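Side-chain contacts in putative glutathione S-transferase (Corynebacterium glutamicum, PDB 3M1G), which probably acts as a glutathione transferase of the ECM4-like, omega-related group: residues 32-37 with 158-163; 45-48 with 52-55. All coordinates share one frame; numbering follows the deposited sequence.

Contact 1 (32-37 with 158-163); sequences DDRIVA and TIDFNL
Arg34 meets Asp160 side-on, and this one ion pair carries most of the contact between strand 34-36 and helix 154-163. The backbones themselves stay apart, the nearest pair of CA atoms, Ile35 and Asp160, being separated by 7.2 Å, so the side chains must span the gap. The arginine runs past one side of a carboxylate oxygen before gripping it: CB lies 3.7 Å from Asp160 OD2, CG is about as near, and CD follows at 3.9 Å. The chain is extended as far as CD, then a bend about the CG-CD bond (chi3 57°) turns the guanidinium back to the acid. NE gives Asp160 OD2 a bond of 2.9 Å with an N-H...O angle of 160°, received on the syn lone pair. At the tip, NH2 bonds to Asp160 OD1 at 3.0 Å. Both oxygens lie close to the guanidinium plane, yet the two flat groups are turned 43° against each other, and OD1 is accordingly met from above the carboxylate plane. The pair is therefore bidentate but twisted. Val36 CG1 sits over one guanidinium face, offset toward its rim. A water adds a second hold on Asp160 OD2, donating to it at 2.7 Å while accepting from Ile35 N at 2.9 Å, so this buried oxygen has two partners and the strand backbone is tied to the helix too. Glu164 extends the link by accepting from Ala37 N and forming a long, weak ion pair with Arg34. Beside the polar group, Ile35 and Phe161 both pack on Leu141 of the main sheet. Helix 154-163 follows strand 149-151 as the closing helix of the thioredoxin-like fold of glutathione transferases, and the salt bridge fastens the chain's N-terminal strand to it.

Contact 2 (45-48 with 52-55); sequences PIAQ and TFHW
His54 O receives the shortest polar bond between these segments, from Ile46 N at 2.8 Å with an N-H...O angle of 166°, and Pro45 CA adds a C-H...O contact to the same oxygen at 3.5 Å. The return bond, His54 N to Ile46 O at 2.9 Å, makes Ile46 and His54 a hydrogen-bonded pair of an antiparallel beta hairpin, with Ala47 and Phe53 as the next, non-hydrogen-bonded pair. Toward the turn, Gln48 N reaches Thr52 O at 2.9 Å, while the hydroxyl of Thr52 is held by Asp50 in the loop. Ala47 and Phe53 share one face of the sheet: Ala47 CB touches Phe53 CE2 at 3.8 Å, and Pro45 O lies at the edge of the same ring. Pro45 touches both neighbours on the other strand: its CB packs on Phe53 CB at 3.8 Å, and its CG stands over the centre of the six-membered ring of Trp55, 3.4 Å from the centroid, in a CH-pi contact. The indole is fixed at its NE1 by Asp33, which also accepts from Phe53 N, so the ring under the proline is anchored just ahead of strand 34-36. The side chains of His54 and Ile46 lie on the opposite face of the hairpin, and His54 ND1 hydrogen-bonds to a glycerol that probably came from the crystallisation liquor. The imidazole is covered from one side by Gln48. A bend about the CB-CG bond of the glutamine (chi2 -54°) folds the amide back over the imidazole, with the two planes only 7° apart. Gln48 CG comes nearest to the ring axis, 3.5 Å from the centroid of the His54 imidazole, and CD continues the stack toward ND1.

Strand 53-56 is the middle strand that the two share: it pairs with 46-47 in contact 2 and, in parallel, with the strand 34-36 of contact 1, through backbone bonds of Arg34 and Val36 with Trp55. The centres lie about 12 Å apart. Contact 1 is buried, joins elements far apart in sequence and depends on a charged pair, a bridging water and little other surface. Contact 2 lies at the surface, farther from the chain's centre, and joins residues close in sequence by backbone bonds and by aliphatic groups laid on rings. The hairpin is thus linked, by way of strand 34-36, to the helix of the thioredoxin-like domain.

Contact 1 (32-37 with 158-163)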
ATOM      1  N   ASP A  32     -19.436  31.936  -5.164  1.00 26.76           N
ATOM      2  CA  ASP A  32     -18.991  32.309  -3.817  1.00 26.35           C
ATOM      3  C   ASP A  32     -19.904  33.323  -3.145  1.00 24.82           C
ATOM      4  O   ASP A  32     -19.433  34.169  -2.384  1.00 25.00           O
ATOM      5  CB  ASP A  32     -17.524  32.811  -3.817  1.00 26.63           C
ATOM      6  CG  ASP A  32     -17.330  34.049  -4.675  1.00 28.87           C
ATOM      7  OD1 ASP A  32     -18.205  34.329  -5.537  1.00 29.18           O
ATOM      8  OD2 ASP A  32     -16.311  34.758  -4.496  1.00 33.67           O
ATOM      9  N   ASP A  33     -21.218  33.237  -3.391  1.00 23.76           N
ATOM     10  CA  ASP A  33     -22.183  33.919  -2.519  1.00 22.60           C
ATOM     11  C   ASP A  33     -22.042  33.310  -1.135  1.00 21.71           C
ATOM     12  O   ASP A  33     -21.404  32.277  -0.986  1.00 20.14           O
ATOM     13  CB  ASP A  33     -23.637  33.724  -2.989  1.00 22.84           C
ATOM     14  CG  ASP A  33     -23.964  34.474  -4.239  1.00 24.49           C
ATOM     15  OD1 ASP A  33     -23.110  35.256  -4.749  1.00 25.56           O
ATOM     16  OD2 ASP A  33     -25.124  34.320  -4.710  1.00 26.20           O
ATOM     17  N   ARG A  34     -22.639  33.943  -0.122  1.00 21.03           N
ATOM     18  CA  ARG A  34     -22.554  33.450   1.255  1.00 21.93           C
ATOM     19  C   ARG A  34     -23.927  33.547   1.900  1.00 21.38           C
ATOM     20  O   ARG A  34     -24.738  34.407   1.512  1.00 20.42           O
ATOM     21  CB  ARG A  34     -21.528  34.270   2.053  1.00 22.70           C
ATOM     22  CG  ARG A  34     -20.081  34.026   1.609  1.00 23.77           C
ATOM     23  CD  ARG A  34     -19.085  34.938   2.391  1.00 26.94           C
ATOM     24  NE  ARG A  34     -19.249  34.680   3.827  1.00 27.83           N
ATOM     25  CZ  ARG A  34     -19.249  35.606   4.794  1.00 29.07           C
ATOM     26  NH1 ARG A  34     -19.067  36.884   4.533  1.00 29.34           N
ATOM     27  NH2 ARG A  34     -19.453  35.246   6.056  1.00 26.99           N
ATOM     28  N   ILE A  35     -24.204  32.624   2.814  1.00 20.10           N
ATOM     29  CA  ILE A  35     -25.396  32.667   3.623  1.00 20.69           C
ATOM     30  C   ILE A  35     -25.007  33.225   4.993  1.00 20.50           C
ATOM     31  O   ILE A  35     -24.145  32.663   5.659  1.00 21.51           O
ATOM     32  CB  ILE A  35     -26.084  31.286   3.761  1.00 21.07           C
ATOM     33  CG1 ILE A  35     -26.145  30.557   2.415  1.00 22.31           C
ATOM     34  CG2 ILE A  35     -27.520  31.480   4.280  1.00 19.99           C
ATOM     35  CD1 ILE A  35     -26.924  29.229   2.409  1.00 20.46           C
ATOM     36  N   VAL A  36     -25.611  34.342   5.380  1.00 20.38           N
ATOM     37  CA  VAL A  36     -25.187  35.093   6.547  1.00 20.75           C
ATOM     38  C   VAL A  36     -26.329  35.472   7.499  1.00 21.65           C
ATOM     39  O   VAL A  36     -27.503  35.515   7.125  1.00 21.46           O
ATOM     40  CB  VAL A  36     -24.405  36.368   6.151  1.00 21.16           C
ATOM     41  CG1 VAL A  36     -23.214  36.008   5.243  1.00 20.28           C
ATOM     42  CG2 VAL A  36     -25.328  37.408   5.480  1.00 20.80           C
ATOM     43  N   ALA A  37     -25.930  35.726   8.739  1.00 22.53           N
ATOM     44  CA  ALA A  37     -26.817  36.123   9.828  1.00 23.76           C
ATOM     45  C   ALA A  37     -27.366  37.535   9.661  1.00 23.96           C
ATOM     46  O   ALA A  37     -28.479  37.793  10.121  1.00 24.83           O
ATOM     47  CB  ALA A  37     -26.093  35.996  11.191  1.00 23.04           C
ATOM     48  N   THR A 158     -18.024  25.814   5.596  1.00 22.31           N
ATOM     49  CA  THR A 158     -17.860  25.312   6.955  1.00 22.01           C
ATOM     50  C   THR A 158     -17.599  26.460   7.935  1.00 21.35           C
ATOM     51  O   THR A 158     -18.111  26.440   9.057  1.00 21.04           O
ATOM     52  CB  THR A 158     -16.744  24.212   7.061  1.00 22.93           C
ATOM     53  OG1 THR A 158     -15.540  24.698   6.446  1.00 21.75           O
ATOM     54  CG2 THR A 158     -17.193  22.893   6.340  1.00 21.25           C
ATOM     55  N   ILE A 159     -16.868  27.486   7.513  1.00 21.16           N
ATOM     56  CA  ILE A 159     -16.674  28.635   8.385  1.00 21.49           C
ATOM     57  C   ILE A 159     -18.032  29.262   8.669  1.00 21.21           C
ATOM     58  O   ILE A 159     -18.385  29.546   9.813  1.00 21.43           O
ATOM     59  CB  ILE A 159     -15.692  29.677   7.780  1.00 21.47           C
ATOM     60  CG1 ILE A 159     -14.293  29.109   7.658  1.00 23.88           C
ATOM     61  CG2 ILE A 159     -15.619  30.920   8.618  1.00 21.54           C
ATOM     62  CD1 ILE A 159     -13.772  28.464   8.961  1.00 23.48           C
ATOM     63  N   ASP A 160     -18.832  29.435   7.632  1.00 21.59           N
ATOM     64  CA  ASP A 160     -20.158  30.047   7.816  1.00 21.48           C
ATOM     65  C   ASP A 160     -21.121  29.158   8.613  1.00 21.59           C
ATOM     66  O   ASP A 160     -21.900  29.673   9.426  1.00 20.73           O
ATOM     67  CB  ASP A 160     -20.740  30.491   6.481  1.00 20.00           C
ATOM     68  CG  ASP A 160     -19.975  31.701   5.881  1.00 23.57           C
ATOM     69  OD1 ASP A 160     -19.125  32.329   6.592  1.00 23.09           O
ATOM     70  OD2 ASP A 160     -20.267  32.068   4.714  1.00 24.31           O
ATOM     71  N   PHE A 161     -21.061  27.837   8.428  1.00 21.40           N
ATOM     72  CA  PHE A 161     -21.860  26.938   9.311  1.00 20.85           C
ATOM     73  C   PHE A 161     -21.555  27.238  10.799  1.00 21.09           C
ATOM     74  O   PHE A 161     -22.465  27.262  11.628  1.00 21.32           O
ATOM     75  CB  PHE A 161     -21.607  25.440   9.063  1.00 20.25           C
ATOM     76  CG  PHE A 161     -22.280  24.844   7.862  1.00 19.82           C
ATOM     77  CD1 PHE A 161     -23.233  25.530   7.089  1.00 19.64           C
ATOM     78  CD2 PHE A 161     -21.931  23.551   7.480  1.00 19.28           C
ATOM     79  CE1 PHE A 161     -23.827  24.933   6.015  1.00 18.73           C
ATOM     80  CE2 PHE A 161     -22.535  22.938   6.432  1.00 17.89           C
ATOM     81  CZ  PHE A 161     -23.499  23.615   5.678  1.00 18.61           C
ATOM     82  N   ASN A 162     -20.278  27.404  11.135  1.00 21.65           N
ATOM     83  CA  ASN A 162     -19.847  27.727  12.485  1.00 21.66           C
ATOM     84  C   ASN A 162     -20.243  29.111  12.976  1.00 22.68           C
ATOM     85  O   ASN A 162     -20.687  29.242  14.104  1.00 22.39           O
ATOM     86  CB  ASN A 162     -18.323  27.584  12.615  1.00 22.03           C
ATOM     87  CG  ASN A 162     -17.897  26.116  12.725  1.00 23.57           C
ATOM     88  OD1 ASN A 162     -18.214  25.461  13.732  1.00 24.07           O
ATOM     89  ND2 ASN A 162     -17.247  25.579  11.680  1.00 19.64           N
ATOM     90  N   LEU A 163     -20.067  30.149  12.155  1.00 22.88           N
ATOM     91  CA  LEU A 163     -20.212  31.522  12.651  1.00 22.87           C
ATOM     92  C   LEU A 163     -21.552  32.139  12.273  1.00 22.74           C
ATOM     93  O   LEU A 163     -22.101  32.879  13.045  1.00 24.67           O
ATOM     94  CB  LEU A 163     -19.080  32.412  12.129  1.00 22.73           C
ATOM     95  CG  LEU A 163     -17.641  31.969  12.435  1.00 23.13           C
ATOM     96  CD1 LEU A 163     -16.653  33.105  12.029  1.00 21.20           C
ATOM     97  CD2 LEU A 163     -17.498  31.546  13.900  1.00 23.12           C
TER
HETATM   98  O   HOH W   1     -22.069  30.669   3.279  1.00 21.66           O

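Contact 2 (45-48 with 52-55)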
ATOM      1  N   PRO A  45     -31.532  37.525  -2.252  1.00 20.62           N
ATOM      2  CA  PRO A  45     -30.083  37.738  -2.045  1.00 20.56           C
ATOM      3  C   PRO A  45     -29.719  39.220  -2.205  1.00 20.38           C
ATOM      4  O   PRO A  45     -30.292  39.888  -3.030  1.00 20.74           O
ATOM      5  CB  PRO A  45     -29.422  36.860  -3.093  1.00 20.21           C
ATOM      6  CG  PRO A  45     -30.550  35.964  -3.651  1.00 21.17           C
ATOM      7  CD  PRO A  45     -31.812  36.747  -3.468  1.00 21.89           C
ATOM      8  N   ILE A  46     -28.808  39.711  -1.370  1.00 20.57           N
ATOM      9  CA  ILE A  46     -28.461  41.122  -1.289  1.00 21.06           C
ATOM     10  C   ILE A  46     -27.107  41.403  -1.902  1.00 20.48           C
ATOM     11  O   ILE A  46     -26.098  40.812  -1.496  1.00 20.18           O
ATOM     12  CB  ILE A  46     -28.523  41.645   0.188  1.00 21.57           C
ATOM     13  CG1 ILE A  46     -29.926  41.434   0.783  1.00 20.79           C
ATOM     14  CG2 ILE A  46     -28.150  43.175   0.251  1.00 22.05           C
ATOM     15  CD1 ILE A  46     -31.081  42.252   0.127  1.00 23.52           C
ATOM     16  N   ALA A  47     -27.072  42.293  -2.890  1.00 20.12           N
ATOM     17  CA  ALA A  47     -25.830  42.563  -3.623  1.00 21.13           C
ATOM     18  C   ALA A  47     -24.797  43.196  -2.688  1.00 21.01           C
ATOM     19  O   ALA A  47     -25.124  44.119  -1.946  1.00 22.48           O
ATOM     20  CB  ALA A  47     -26.101  43.514  -4.877  1.00 21.08           C
ATOM     21  N   GLN A  48     -23.577  42.688  -2.739  1.00 22.28           N
ATOM     22  CA  GLN A  48     -22.418  43.223  -2.042  1.00 22.47           C
ATOM     23  C   GLN A  48     -21.507  44.010  -3.025  1.00 24.36           C
ATOM     24  O   GLN A  48     -21.468  43.734  -4.241  1.00 22.13           O
ATOM     25  CB  GLN A  48     -21.604  42.070  -1.436  1.00 23.16           C
ATOM     26  CG  GLN A  48     -22.424  41.138  -0.525  1.00 22.52           C
ATOM     27  CD  GLN A  48     -23.123  41.924   0.537  1.00 23.50           C
ATOM     28  OE1 GLN A  48     -24.353  42.082   0.546  1.00 26.31           O
ATOM     29  NE2 GLN A  48     -22.352  42.494   1.382  1.00 24.61           N
ATOM     30  N   THR A  52     -20.585  39.825  -5.229  1.00 22.17           N
ATOM     31  CA  THR A  52     -21.271  38.625  -4.755  1.00 21.30           C
ATOM     32  C   THR A  52     -22.600  39.015  -4.148  1.00 20.42           C
ATOM     33  O   THR A  52     -22.938  40.189  -4.034  1.00 19.73           O
ATOM     34  CB  THR A  52     -20.409  37.837  -3.736  1.00 21.53           C
ATOM     35  OG1 THR A  52     -20.313  38.569  -2.492  1.00 20.44           O
ATOM     36  CG2 THR A  52     -19.018  37.591  -4.302  1.00 21.12           C
ATOM     37  N   PHE A  53     -23.359  38.013  -3.709  1.00 21.33           N
ATOM     38  CA  PHE A  53     -24.601  38.274  -3.004  1.00 20.22           C
ATOM     39  C   PHE A  53     -24.599  37.552  -1.682  1.00 20.35           C
ATOM     40  O   PHE A  53     -24.001  36.492  -1.545  1.00 20.77           O
ATOM     41  CB  PHE A  53     -25.809  37.810  -3.830  1.00 20.87           C
ATOM     42  CG  PHE A  53     -26.080  38.626  -5.067  1.00 20.60           C
ATOM     43  CD1 PHE A  53     -25.326  38.454  -6.220  1.00 21.67           C
ATOM     44  CD2 PHE A  53     -27.118  39.529  -5.098  1.00 21.19           C
ATOM     45  CE1 PHE A  53     -25.611  39.206  -7.365  1.00 19.96           C
ATOM     46  CE2 PHE A  53     -27.402  40.257  -6.226  1.00 22.36           C
ATOM     47  CZ  PHE A  53     -26.635  40.096  -7.367  1.00 21.34           C
ATOM     48  N   HIS A  54     -25.269  38.132  -0.698  1.00 20.10           N
ATOM     49  CA  HIS A  54     -25.448  37.500   0.613  1.00 20.80           C
ATOM     50  C   HIS A  54     -26.917  37.118   0.811  1.00 20.90           C
ATOM     51  O   HIS A  54     -27.831  37.935   0.582  1.00 20.98           O
ATOM     52  CB  HIS A  54     -25.006  38.424   1.740  1.00 20.90           C
ATOM     53  CG  HIS A  54     -23.517  38.520   1.890  1.00 21.83           C
ATOM     54  ND1 HIS A  54     -22.921  39.342   2.819  1.00 21.67           N
ATOM     55  CD2 HIS A  54     -22.513  37.966   1.173  1.00 20.48           C
ATOM     56  CE1 HIS A  54     -21.610  39.246   2.694  1.00 22.12           C
ATOM     57  NE2 HIS A  54     -21.336  38.425   1.701  1.00 22.86           N
ATOM     58  N   TRP A  55     -27.112  35.861   1.197  1.00 20.31           N
ATOM     59  CA  TRP A  55     -28.402  35.257   1.404  1.00 20.60           C
ATOM     60  C   TRP A  55     -28.622  35.117   2.930  1.00 19.44           C
ATOM     61  O   TRP A  55     -27.668  35.133   3.677  1.00 19.89           O
ATOM     62  CB  TRP A  55     -28.432  33.868   0.778  1.00 19.65           C
ATOM     63  CG  TRP A  55     -28.200  33.779  -0.678  1.00 21.52           C
ATOM     64  CD1 TRP A  55     -27.068  34.161  -1.366  1.00 23.03           C
ATOM     65  CD2 TRP A  55     -29.102  33.245  -1.669  1.00 21.79           C
ATOM     66  NE1 TRP A  55     -27.217  33.884  -2.701  1.00 20.88           N
ATOM     67  CE2 TRP A  55     -28.447  33.319  -2.917  1.00 21.97           C
ATOM     68  CE3 TRP A  55     -30.379  32.687  -1.614  1.00 21.42           C
ATOM     69  CZ2 TRP A  55     -29.045  32.871  -4.120  1.00 23.11           C
ATOM     70  CZ3 TRP A  55     -30.956  32.225  -2.781  1.00 23.38           C
ATOM     71  CH2 TRP A  55     -30.284  32.328  -4.032  1.00 22.13           C
TER